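Anthranilate-CoA ligase (PDB 4WV3) belongs to the ANL superfamily of AMP-binding enzymes, pairing a large N-terminal domain with a small C-terminal one around a nucleotide pocket. Local coordinates at residues 506-509 and 510-513; 461-464 and 465-468; 92-95 and 96-100; 297-300 and 301-305; 484-487 and 488-491. All coordinates share one frame; numbering follows the deposited sequence.

Interaction 1: residues 506-509 and 510-513. With 3UK (5'-O-[(S)-[(2-aminobenzoyl)oxy](hydroxy)phosphoryl]adenosine), chain C.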
# COMPACT_ATOMS: atom_id res chain seq x y z
N LYS A 506 -0.63 -8.10 1.96
CA LYS A 506 -0.88 -8.44 3.36
C LYS A 506 -1.30 -9.90 3.49
O LYS A 506 -1.68 -10.54 2.51
CB LYS A 506 -1.98 -7.55 3.94
CG LYS A 506 -1.66 -6.07 3.95
CD LYS A 506 -2.79 -5.27 4.57
CE LYS A 506 -2.52 -3.78 4.51
NZ LYS A 506 -1.29 -3.41 5.26
N ILE A 507 -1.22 -10.42 4.71
CA ILE A 507 -1.72 -11.76 4.99
C ILE A 507 -3.02 -11.68 5.77
O ILE A 507 -3.07 -11.09 6.85
CB ILE A 507 -0.69 -12.60 5.78
CG1 ILE A 507 0.54 -12.87 4.91
CG2 ILE A 507 -1.31 -13.90 6.24
CD1 ILE A 507 1.57 -13.75 5.59
N GLN A 508 -4.08 -12.27 5.22
CA GLN A 508 -5.39 -12.25 5.86
C GLN A 508 -5.47 -13.26 6.99
O GLN A 508 -6.03 -14.35 6.84
CB GLN A 508 -6.48 -12.52 4.82
CG GLN A 508 -6.61 -11.43 3.78
CD GLN A 508 -7.56 -11.81 2.65
OE1 GLN A 508 -7.65 -12.98 2.27
NE2 GLN A 508 -8.26 -10.82 2.11
N ARG A 509 -4.91 -12.90 8.14
CA ARG A 509 -4.86 -13.78 9.30
C ARG A 509 -6.23 -14.05 9.90
O ARG A 509 -6.41 -15.02 10.64
CB ARG A 509 -3.90 -13.22 10.35
CG ARG A 509 -2.45 -13.24 9.93
CD ARG A 509 -1.58 -12.39 10.85
NE ARG A 509 -0.20 -12.33 10.38
CZ ARG A 509 0.23 -11.53 9.41
NH1 ARG A 509 -0.62 -10.72 8.80
NH2 ARG A 509 1.50 -11.55 9.05
N PHE A 510 -7.20 -13.19 9.59
CA PHE A 510 -8.55 -13.38 10.08
C PHE A 510 -9.22 -14.56 9.37
O PHE A 510 -10.12 -15.19 9.92
CB PHE A 510 -9.39 -12.11 9.93
CG PHE A 510 -9.80 -11.81 8.52
CD1 PHE A 510 -11.08 -12.13 8.07
CD2 PHE A 510 -8.92 -11.21 7.63
CE1 PHE A 510 -11.47 -11.86 6.78
CE2 PHE A 510 -9.31 -10.93 6.33
CZ PHE A 510 -10.58 -11.26 5.90
N LYS A 511 -8.77 -14.85 8.15
CA LYS A 511 -9.26 -16.01 7.42
C LYS A 511 -8.64 -17.30 7.95
O LYS A 511 -9.31 -18.33 8.04
CB LYS A 511 -8.99 -15.87 5.92
CG LYS A 511 -9.91 -14.89 5.21
CD LYS A 511 -9.80 -15.02 3.70
CE LYS A 511 -10.80 -14.12 3.00
NZ LYS A 511 -10.73 -14.25 1.52
N LEU A 512 -7.36 -17.23 8.31
CA LEU A 512 -6.69 -18.36 8.94
C LEU A 512 -7.32 -18.62 10.30
O LEU A 512 -7.49 -19.77 10.71
CB LEU A 512 -5.20 -18.09 9.09
CG LEU A 512 -4.36 -18.08 7.82
CD1 LEU A 512 -2.92 -17.70 8.13
CD2 LEU A 512 -4.42 -19.43 7.13
N ARG A 513 -7.66 -17.54 10.99
CA ARG A 513 -8.26 -17.63 12.31
C ARG A 513 -9.67 -18.21 12.22
O ARG A 513 -10.14 -18.87 13.14
CB ARG A 513 -8.28 -16.24 12.97
CG ARG A 513 -8.51 -16.27 14.47
CD ARG A 513 -7.96 -15.01 15.14
NE ARG A 513 -8.43 -13.79 14.49
CZ ARG A 513 -7.65 -12.93 13.84
NH1 ARG A 513 -6.34 -13.16 13.76
NH2 ARG A 513 -8.16 -11.85 13.28
C10 3UK C . -0.02 -2.22 8.38
C15 3UK C . 2.47 -2.06 8.56
C17 3UK C . 4.10 -2.88 10.04
C21 3UK C . -0.45 -1.48 9.61
C26 3UK C . 0.37 1.63 3.63
C28 3UK C . 2.67 2.35 3.53
O01 3UK C . -0.52 -0.58 3.99
C02 3UK C . -0.74 0.61 4.06
O03 3UK C . -2.08 1.07 4.17
P04 3UK C . -3.28 0.07 4.47
O05 3UK C . -4.62 0.87 4.48
O06 3UK C . -3.12 -0.66 5.89
C07 3UK C . -2.35 -0.04 6.92
C08 3UK C . -1.98 -1.09 7.93
O09 3UK C . -0.99 -1.98 7.37
N11 3UK C . 1.26 -1.77 7.94
C12 3UK C . 1.50 -0.99 6.84
N13 3UK C . 2.84 -0.77 6.75
C14 3UK C . 3.46 -1.42 7.81
N16 3UK C . 2.80 -2.77 9.66
N18 3UK C . 5.09 -2.31 9.37
C19 3UK C . 4.84 -1.58 8.27
N20 3UK C . 5.91 -0.97 7.56
O22 3UK C . -1.13 -2.37 10.49
C23 3UK C . -1.37 -0.47 9.12
O24 3UK C . -2.37 -0.19 10.11
O25 3UK C . -3.36 -0.97 3.36
C27 3UK C . 1.69 1.41 3.93
C29 3UK C . 2.29 3.53 2.82
C30 3UK C . 0.97 3.76 2.53
C31 3UK C . -0.01 2.83 2.92
N32 3UK C . -1.42 3.07 2.60

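Interaction 2: residues 461-464 and 465-468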
# COMPACT_ATOMS: atom_id res chain seq x y z
N ILE A 461 5.04 -21.41 4.82
CA ILE A 461 5.34 -21.68 3.43
C ILE A 461 6.84 -21.89 3.28
O ILE A 461 7.64 -21.01 3.61
CB ILE A 461 4.91 -20.52 2.51
CG1 ILE A 461 3.40 -20.32 2.58
CG2 ILE A 461 5.34 -20.79 1.08
CD1 ILE A 461 2.89 -19.20 1.69
N LEU A 462 7.23 -23.06 2.79
CA LEU A 462 8.65 -23.40 2.64
C LEU A 462 9.23 -22.86 1.34
O LEU A 462 8.49 -22.48 0.43
CB LEU A 462 8.85 -24.91 2.72
CG LEU A 462 8.49 -25.57 4.05
CD1 LEU A 462 8.60 -27.08 3.95
CD2 LEU A 462 9.37 -25.03 5.17
N LYS A 463 10.56 -22.82 1.27
CA LYS A 463 11.26 -22.45 0.04
C LYS A 463 10.85 -23.38 -1.09
O LYS A 463 10.52 -24.54 -0.84
CB LYS A 463 12.78 -22.52 0.26
CG LYS A 463 13.32 -21.50 1.25
CD LYS A 463 13.12 -20.08 0.75
CE LYS A 463 13.67 -19.07 1.74
NZ LYS A 463 15.14 -19.21 1.93
N PRO A 464 10.85 -22.88 -2.33
CA PRO A 464 10.41 -23.64 -3.51
C PRO A 464 10.99 -25.05 -3.58
O PRO A 464 12.17 -25.25 -3.32
CB PRO A 464 10.92 -22.80 -4.68
CG PRO A 464 10.89 -21.41 -4.15
CD PRO A 464 11.25 -21.51 -2.69
N GLU A 465 10.13 -26.02 -3.92
CA GLU A 465 10.50 -27.42 -4.10
C GLU A 465 10.89 -28.16 -2.81
O GLU A 465 11.24 -29.34 -2.86
CB GLU A 465 11.61 -27.57 -5.15
CG GLU A 465 11.21 -27.11 -6.54
CD GLU A 465 10.18 -28.02 -7.18
OE1 GLU A 465 10.30 -29.25 -7.04
OE2 GLU A 465 9.25 -27.50 -7.84
N GLN A 466 10.81 -27.48 -1.68
CA GLN A 466 11.14 -28.11 -0.40
C GLN A 466 9.90 -28.66 0.30
O GLN A 466 8.88 -27.98 0.41
CB GLN A 466 11.87 -27.13 0.53
CG GLN A 466 13.19 -26.61 -0.04
CD GLN A 466 13.99 -25.84 0.99
OE1 GLN A 466 13.75 -25.94 2.19
NE2 GLN A 466 14.96 -25.05 0.52
N ILE A 467 9.99 -29.90 0.75
CA ILE A 467 8.89 -30.54 1.47
C ILE A 467 9.28 -30.80 2.92
O ILE A 467 10.46 -30.96 3.23
CB ILE A 467 8.46 -31.87 0.79
CG1 ILE A 467 9.66 -32.80 0.64
CG2 ILE A 467 7.82 -31.60 -0.56
CD1 ILE A 467 9.32 -34.13 0.01
N PRO A 468 8.28 -30.82 3.83
CA PRO A 468 8.54 -31.06 5.25
C PRO A 468 9.24 -32.39 5.51
O PRO A 468 9.15 -33.31 4.70
CB PRO A 468 7.14 -31.08 5.86
CG PRO A 468 6.32 -30.25 4.94
CD PRO A 468 6.86 -30.52 3.57
O HOH W 1 14.33 -24.42 -2.24

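Interaction 3: residues 92-95 and 96-100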
# COMPACT_ATOMS: atom_id res chain seq x y z
N THR A 92 -7.66 -4.00 -8.55
CA THR A 92 -7.75 -4.71 -9.82
C THR A 92 -8.17 -6.17 -9.66
O THR A 92 -8.77 -6.75 -10.57
CB THR A 92 -6.42 -4.57 -10.62
OG1 THR A 92 -6.65 -3.77 -11.79
CG2 THR A 92 -5.86 -5.92 -11.04
N LEU A 93 -7.87 -6.76 -8.51
CA LEU A 93 -8.22 -8.16 -8.25
C LEU A 93 -9.51 -8.52 -7.52
O LEU A 93 -9.59 -9.57 -6.88
CB LEU A 93 -7.03 -8.92 -7.65
CG LEU A 93 -5.81 -9.20 -8.54
CD1 LEU A 93 -6.22 -9.42 -9.99
CD2 LEU A 93 -4.77 -8.10 -8.41
N LEU A 94 -10.52 -7.66 -7.61
CA LEU A 94 -11.81 -7.94 -6.98
C LEU A 94 -12.89 -8.71 -7.73
O LEU A 94 -12.76 -9.00 -8.92
CB LEU A 94 -12.35 -6.58 -6.55
CG LEU A 94 -11.58 -5.82 -5.47
CD1 LEU A 94 -12.32 -4.55 -5.07
CD2 LEU A 94 -11.34 -6.71 -4.26
N LYS A 95 -13.96 -9.04 -7.01
CA LYS A 95 -15.10 -9.74 -7.58
C LYS A 95 -16.16 -8.75 -8.04
O LYS A 95 -16.21 -7.63 -7.54
CB LYS A 95 -15.70 -10.69 -6.53
CG LYS A 95 -14.73 -11.74 -6.02
CD LYS A 95 -14.32 -12.69 -7.13
CE LYS A 95 -13.28 -13.68 -6.63
NZ LYS A 95 -13.76 -14.43 -5.43
N PRO A 96 -17.00 -9.15 -9.01
CA PRO A 96 -18.11 -8.30 -9.48
C PRO A 96 -19.04 -7.74 -8.39
O PRO A 96 -19.46 -6.59 -8.53
CB PRO A 96 -18.88 -9.23 -10.43
CG PRO A 96 -17.85 -10.18 -10.93
CD PRO A 96 -16.89 -10.39 -9.79
N PRO A 97 -19.37 -8.51 -7.34
CA PRO A 97 -20.17 -7.87 -6.28
C PRO A 97 -19.40 -6.78 -5.56
O PRO A 97 -19.99 -5.78 -5.15
CB PRO A 97 -20.46 -9.03 -5.32
CG PRO A 97 -20.35 -10.25 -6.14
CD PRO A 97 -19.25 -9.97 -7.11
N GLU A 98 -18.09 -6.98 -5.40
CA GLU A 98 -17.25 -6.00 -4.73
C GLU A 98 -17.14 -4.72 -5.54
O GLU A 98 -17.08 -3.62 -4.98
CB GLU A 98 -15.86 -6.58 -4.47
CG GLU A 98 -15.86 -7.76 -3.51
CD GLU A 98 -14.49 -8.39 -3.36
OE1 GLU A 98 -13.91 -8.81 -4.39
OE2 GLU A 98 -13.99 -8.47 -2.22
N TYR A 99 -17.13 -4.86 -6.86
CA TYR A 99 -17.12 -3.71 -7.76
C TYR A 99 -18.47 -3.00 -7.74
O TYR A 99 -18.54 -1.78 -7.89
CB TYR A 99 -16.77 -4.13 -9.18
CG TYR A 99 -15.32 -4.50 -9.38
CD1 TYR A 99 -14.31 -3.78 -8.75
CD2 TYR A 99 -14.96 -5.57 -10.19
CE1 TYR A 99 -12.98 -4.11 -8.93
CE2 TYR A 99 -13.63 -5.91 -10.37
CZ TYR A 99 -12.65 -5.17 -9.74
OH TYR A 99 -11.32 -5.51 -9.92
N GLU A 100 -19.53 -3.77 -7.57
CA GLU A 100 -20.88 -3.23 -7.55
C GLU A 100 -21.10 -2.35 -6.32
O GLU A 100 -21.74 -1.30 -6.41
CB GLU A 100 -21.92 -4.35 -7.58
CG GLU A 100 -23.36 -3.86 -7.61
CD GLU A 100 -24.36 -4.97 -7.39
OE1 GLU A 100 -24.35 -5.95 -8.17
OE2 GLU A 100 -25.16 -4.87 -6.43

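Interaction 4: residues 297-300 and 301-305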
# COMPACT_ATOMS: atom_id res chain seq x y z
N LEU A 297 8.63 -5.63 8.08
CA LEU A 297 9.73 -6.32 7.42
C LEU A 297 10.63 -7.01 8.44
O LEU A 297 11.27 -6.34 9.26
CB LEU A 297 10.55 -5.34 6.58
CG LEU A 297 11.78 -5.94 5.88
CD1 LEU A 297 11.37 -6.82 4.71
CD2 LEU A 297 12.73 -4.84 5.42
N PRO A 298 10.69 -8.35 8.40
CA PRO A 298 11.52 -9.13 9.31
C PRO A 298 13.00 -8.77 9.17
O PRO A 298 13.45 -8.46 8.06
CB PRO A 298 11.29 -10.57 8.84
CG PRO A 298 9.98 -10.54 8.13
CD PRO A 298 9.93 -9.21 7.47
N ALA A 299 13.73 -8.80 10.27
CA ALA A 299 15.15 -8.47 10.26
C ALA A 299 15.93 -9.44 9.37
O ALA A 299 16.89 -9.05 8.71
CB ALA A 299 15.71 -8.48 11.67
N ALA A 300 15.49 -10.69 9.36
CA ALA A 300 16.14 -11.73 8.55
C ALA A 300 16.05 -11.41 7.06
O ALA A 300 16.97 -11.71 6.30
CB ALA A 300 15.52 -13.09 8.84
N LEU A 301 14.95 -10.80 6.66
CA LEU A 301 14.77 -10.40 5.26
C LEU A 301 15.60 -9.17 4.92
O LEU A 301 16.09 -9.03 3.80
CB LEU A 301 13.29 -10.15 4.95
CG LEU A 301 12.50 -11.36 4.46
CD1 LEU A 301 11.07 -10.97 4.12
CD2 LEU A 301 13.19 -11.99 3.26
N TRP A 302 15.75 -8.27 5.89
CA TRP A 302 16.54 -7.06 5.68
C TRP A 302 18.00 -7.41 5.43
O TRP A 302 18.64 -6.84 4.56
CB TRP A 302 16.42 -6.10 6.87
CG TRP A 302 17.04 -4.76 6.61
CD1 TRP A 302 16.41 -3.64 6.17
CD2 TRP A 302 18.42 -4.41 6.77
NE1 TRP A 302 17.31 -2.60 6.05
CE2 TRP A 302 18.55 -3.05 6.41
CE3 TRP A 302 19.56 -5.10 7.19
CZ2 TRP A 302 19.77 -2.38 6.45
CZ3 TRP A 302 20.77 -4.44 7.23
CH2 TRP A 302 20.87 -3.09 6.86
N TYR A 303 18.51 -8.36 6.21
CA TYR A 303 19.89 -8.80 6.06
C TYR A 303 20.09 -9.62 4.79
O TYR A 303 21.10 -9.46 4.09
CB TYR A 303 20.36 -9.59 7.29
CG TYR A 303 20.56 -8.74 8.52
CD1 TYR A 303 21.53 -7.75 8.55
CD2 TYR A 303 19.80 -8.95 9.66
CE1 TYR A 303 21.72 -6.97 9.68
CE2 TYR A 303 19.98 -8.18 10.80
CZ TYR A 303 20.94 -7.20 10.80
OH TYR A 303 21.13 -6.43 11.93
N ALA A 304 19.14 -10.49 4.49
CA ALA A 304 19.22 -11.34 3.31
C ALA A 304 19.25 -10.52 2.03
O ALA A 304 19.91 -10.88 1.06
CB ALA A 304 18.06 -12.33 3.28
N TRP A 305 18.53 -9.40 2.03
CA TRP A 305 18.51 -8.50 0.89
C TRP A 305 19.77 -7.65 0.86
O TRP A 305 20.33 -7.37 -0.20
CB TRP A 305 17.27 -7.61 0.94
CG TRP A 305 17.04 -6.82 -0.32
CD1 TRP A 305 17.46 -5.55 -0.57
CD2 TRP A 305 16.34 -7.26 -1.49
NE1 TRP A 305 17.06 -5.16 -1.83
CE2 TRP A 305 16.37 -6.19 -2.41
CE3 TRP A 305 15.68 -8.44 -1.84
CZ2 TRP A 305 15.78 -6.28 -3.67
CZ3 TRP A 305 15.09 -8.52 -3.09
CH2 TRP A 305 15.14 -7.45 -3.99

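Interaction 5: residues 484-487 and 488-491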
# COMPACT_ATOMS: atom_id res chain seq x y z
N MET A 484 12.48 -17.83 21.56
CA MET A 484 11.26 -17.28 22.14
C MET A 484 10.92 -17.91 23.48
O MET A 484 11.34 -19.03 23.78
CB MET A 484 10.08 -17.45 21.18
CG MET A 484 10.30 -16.86 19.81
SD MET A 484 8.84 -17.06 18.78
CE MET A 484 8.53 -18.81 18.97
N ALA A 485 10.14 -17.18 24.28
CA ALA A 485 9.66 -17.71 25.55
C ALA A 485 8.67 -18.83 25.28
O ALA A 485 8.09 -18.91 24.19
CB ALA A 485 9.02 -16.61 26.39
N ALA A 486 8.47 -19.70 26.27
CA ALA A 486 7.67 -20.91 26.08
C ALA A 486 6.23 -20.64 25.64
O ALA A 486 5.69 -21.36 24.81
CB ALA A 486 7.68 -21.73 27.36
N TYR A 487 5.63 -19.59 26.20
CA TYR A 487 4.23 -19.29 25.90
C TYR A 487 4.05 -18.69 24.50
O TYR A 487 2.93 -18.62 23.99
CB TYR A 487 3.63 -18.37 26.96
CG TYR A 487 4.24 -16.98 27.01
CD1 TYR A 487 3.65 -15.93 26.33
CD2 TYR A 487 5.40 -16.74 27.73
CE1 TYR A 487 4.20 -14.66 26.36
CE2 TYR A 487 5.95 -15.47 27.78
CZ TYR A 487 5.35 -14.44 27.09
OH TYR A 487 5.90 -13.18 27.13
N LYS A 488 5.15 -18.25 23.89
CA LYS A 488 5.10 -17.66 22.56
C LYS A 488 5.36 -18.69 21.46
O LYS A 488 5.13 -18.43 20.28
CB LYS A 488 6.10 -16.51 22.44
CG LYS A 488 5.77 -15.31 23.31
CD LYS A 488 6.99 -14.86 24.10
CE LYS A 488 7.95 -14.05 23.26
NZ LYS A 488 7.46 -12.66 23.07
N ARG A 489 5.84 -19.87 21.86
CA ARG A 489 6.17 -20.92 20.91
C ARG A 489 4.92 -21.54 20.30
O ARG A 489 3.96 -21.83 21.02
CB ARG A 489 7.02 -22.00 21.58
CG ARG A 489 8.36 -21.49 22.10
CD ARG A 489 8.98 -22.46 23.08
NE ARG A 489 10.11 -21.86 23.79
CZ ARG A 489 10.64 -22.36 24.90
NH1 ARG A 489 10.14 -23.46 25.45
NH2 ARG A 489 11.67 -21.75 25.48
N PRO A 490 4.93 -21.75 18.98
CA PRO A 490 3.80 -22.35 18.26
C PRO A 490 3.48 -23.77 18.73
O PRO A 490 4.33 -24.66 18.63
CB PRO A 490 4.26 -22.36 16.80
CG PRO A 490 5.75 -22.24 16.86
CD PRO A 490 6.03 -21.40 18.07
N ARG A 491 2.27 -23.96 19.24
CA ARG A 491 1.80 -25.27 19.68
C ARG A 491 1.66 -26.21 18.49
O ARG A 491 1.96 -27.40 18.59
CB ARG A 491 0.46 -25.12 20.40
CG ARG A 491 -0.31 -26.41 20.63
CD ARG A 491 0.31 -27.26 21.72
NE ARG A 491 -0.59 -28.35 22.11
CZ ARG A 491 -0.60 -29.55 21.52
NH1 ARG A 491 0.23 -29.82 20.53
NH2 ARG A 491 -1.45 -30.48 21.94

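Interaction 1: residues 506-509 and 510-513
Gln508 sets CG anti to its own carbonyl carbon (chi1 -66°) and stays extended beyond it, whereas Phe510 turns its ring in between backbone N and carbonyl carbon (chi1 74°); the two side chains therefore run the same way, side by side. Gln508 CB sits 3.6 Å from Phe510 CE2, and the amide stands steeply to the ring, the planes 73° apart. Lys511 runs along the same amide with a fully extended chain, and its NZ makes a weak 3.4 Å bond to Gln508 OE1. Behind these groups the helix begins: Lys511 N binds Gln508 O at 3.1 Å, and Arg513 N binds Arg509 O at 2.8 Å. Arg513 bends at chi3 so that one guanidinium face lies over that same Arg509 O. The guanidinium of Arg509 leads elsewhere, to salt bridges with Glu430 and Glu295. Ahead of the turn, Lys506 sends NZ into the nucleotide pocket, where Lys506 NZ is hydrogen-bonded to O09 of 3UK at 2.6 Å and to its O01 at 3.2 Å. A lysine reaching the ligand from just before the last helix is the hallmark of the A10 motif in the C-terminal domain of ANL enzymes.

Interaction 2: residues 461-464 and 465-468
Lys463 and Gln466 lie alongside each other, both side chains pointing the same way from the two ends of a type II beta turn. Gln466 is extended beyond CG, which carries its amide along the start of the lysine chain, with NE2 3.3 Å from Lys463 CB. The lysine then bends at chi2 (-64°) and leads away, and its ammonium is hydrogen-bonded to the carbonyl of Pro437. The turn itself is closed by Gln466 N donating to Lys463 O over 3.1 Å. Pro464 and Glu465 occupy the corner; Glu465 takes the positive phi (70°) of the third turn position, and its carboxylate is directed away from the corner. A water ties the turn together a second time: it donates to Pro464 O at 2.6 Å and accepts from Gln466 NE2 at 2.9 Å.

Before the turn, Leu462, the last residue of strand 454-462, points its side chain at the chain that follows the corner. Its CD1 methyl meets Pro468 CD at 3.9 Å and lies 3.7 Å from Gln466 O, and both Leu462 and Pro468 also touch Phe495 of strand 492-496. The chemistry thus divides: a small apolar patch faces the sheet of the C-terminal domain, while across the corner itself the polar ties are one backbone bond and one water bridge, as suits an exposed turn.

Interaction 3: residues 92-95 and 96-100
The chain comes into Leu94 and Lys95 extended and then, at Pro96, folds straight into helix 96-105, with Lys95 as N-cap and Tyr99 N binding Lys95 O at 3.0 Å to close the first turn. Glu98 reaches back from that turn: its OE1 takes the backbone N-H of Lys95 at 2.6 Å, nearly straight at 164°, using the anti lone pair, the one turned away from OE2. Across this carboxylate, at about a right angle, runs Leu94, whose CD2 comes within 3.3 Å of OE1. Leu94 also packs on Tyr99, through CB and CD1. Leu94 CB stands over one face of the tyrosine ring, 3.8 Å from the centroid and 29° off the normal, a CH-pi contact, and CD1 follows along toward CE1. Tyr99 sets CG anti to its carbonyl carbon (chi1 -73°), which lays the ring back against the leucine and carries OH to the incoming loop. There it accepts the N-H of Leu94 at 3.3 Å, and it is also hydrogen-bonded to Asn91 O. Leu120 and Ile121 of helix 118-122 pack on the same side chain. The carboxylate of Glu98 would also suit the positive end of the helix dipole. Prolines in the first turn and a glutamate at N3 are typical of a helix start; this is the N3-to-N-cap half of a capping box, without the return bond from the N-cap side chain.

Interaction 4: residues 297-300 and 301-305
Leu297 meets the first turn of the helix with both methyls. CD1 rests 3.9 Å from Leu301 CB, and CD2 comes to the edge of the Trp302 indole, in its plane, 3.9 Å from CD1 of that ring. With CG opposite the backbone N (chi1 177°) the side chain is brought over the turn, and chi2 of 72° directs one methyl to each neighbour. Pro298 lies beside Leu301, pointing the same way, with CD 4.0 Å from Leu301 CD1. Further round, Tyr303 passes its ring obliquely by the carbonyl of Ala299, CD2 3.1 Å from that oxygen, and Ala299 CB makes a looser contact with the same ring.

Pro298 is the N-cap: its carbonyl accepts Trp302 N at 3.2 Å and more weakly Leu301 N. Tyr303 N to Ala299 O and Ala304 N to Ala300 O, each 3.1 Å, carry on the i to i+4 pattern. The helix so started, 299-309, is the middle element of a beta-alpha-beta unit linking the parallel strands 289-292 and 313-318 of the large mixed sheet.

Neighbouring parts of the fold set these side chains in place. Trp302 takes CG anti to its backbone N, turning the indole so that NE1 is hydrogen-bonded to the carbonyl of Ile313, at the start of strand 313-318. Leu301 packs against Ala271 and Leu274 of helix 267-274, and Leu297 reaches Ser292 and Asp315 on the two strands.

Interaction 5: residues 484-487 and 488-491
Lys488, Met484 and Arg489 carry this contact, in the C-terminal domain of the ANL fold, where a loop leads from helix 470-483 to strand 492-496. The chain turns here through an i+3 to i bond, Lys488 N to Ala485 O at 3.0 Å; a second, weaker bond runs from Arg489 N to Ala486 O.

Lys488 lies beside Tyr487, both pointing the same way, and lays its aliphatic chain over one face of the phenol ring. CD is the touching atom, 3.8 Å from the ring centroid and 25° off the normal, a CH-pi contact, and it also meets Ala485 CB at 3.5 Å. Bends at chi2, chi3 and chi4 carry the ammonium on to a salt bridge with Glu428, while the ring of Tyr487 packs on Ile422 and Val424.

Met484, just past the helix, kinks at the thioether (chi3 -51°). Its side chain crosses that of Pro490 at about a right angle, with Met484 CE 3.7 Å from both Pro490 CD and Lys488 O. Val429 and Thr432 of helix 426-433 also touch this methionine.

Arg489 folds back, its chain extended from CG to NE, and lies with one guanidinium face over Ala486 CA. Side-on, it grips a single backbone oxygen with two nitrogens: NE reaches Met484 O at 3.1 Å from above the carbonyl plane, and NH2 reaches the same oxygen at 3.2 Å within it.

All five are local contacts, and four lie at the surface; interaction 4, set between two strands and a neighbouring helix, is partly buried and the most apolar. Interactions 1, 3 and 4 each start a helix, yet differently: 3 adds a carboxylate bond to the N-cap backbone, while 4 depends on main-chain bonds and methyl packing. Interactions 2 and 5 shape loops at either end of helix 470-483, one using a water, the other an arginine. Interaction 1 alone touches 3UK; the side chain of Leu297 in interaction 4 is about 6 Å from 3UK, and the side chain of Leu94 in interaction 3 is about 12 Å from 3UK. Interactions 3 and 5 are furthest apart, about 39 Å between centres.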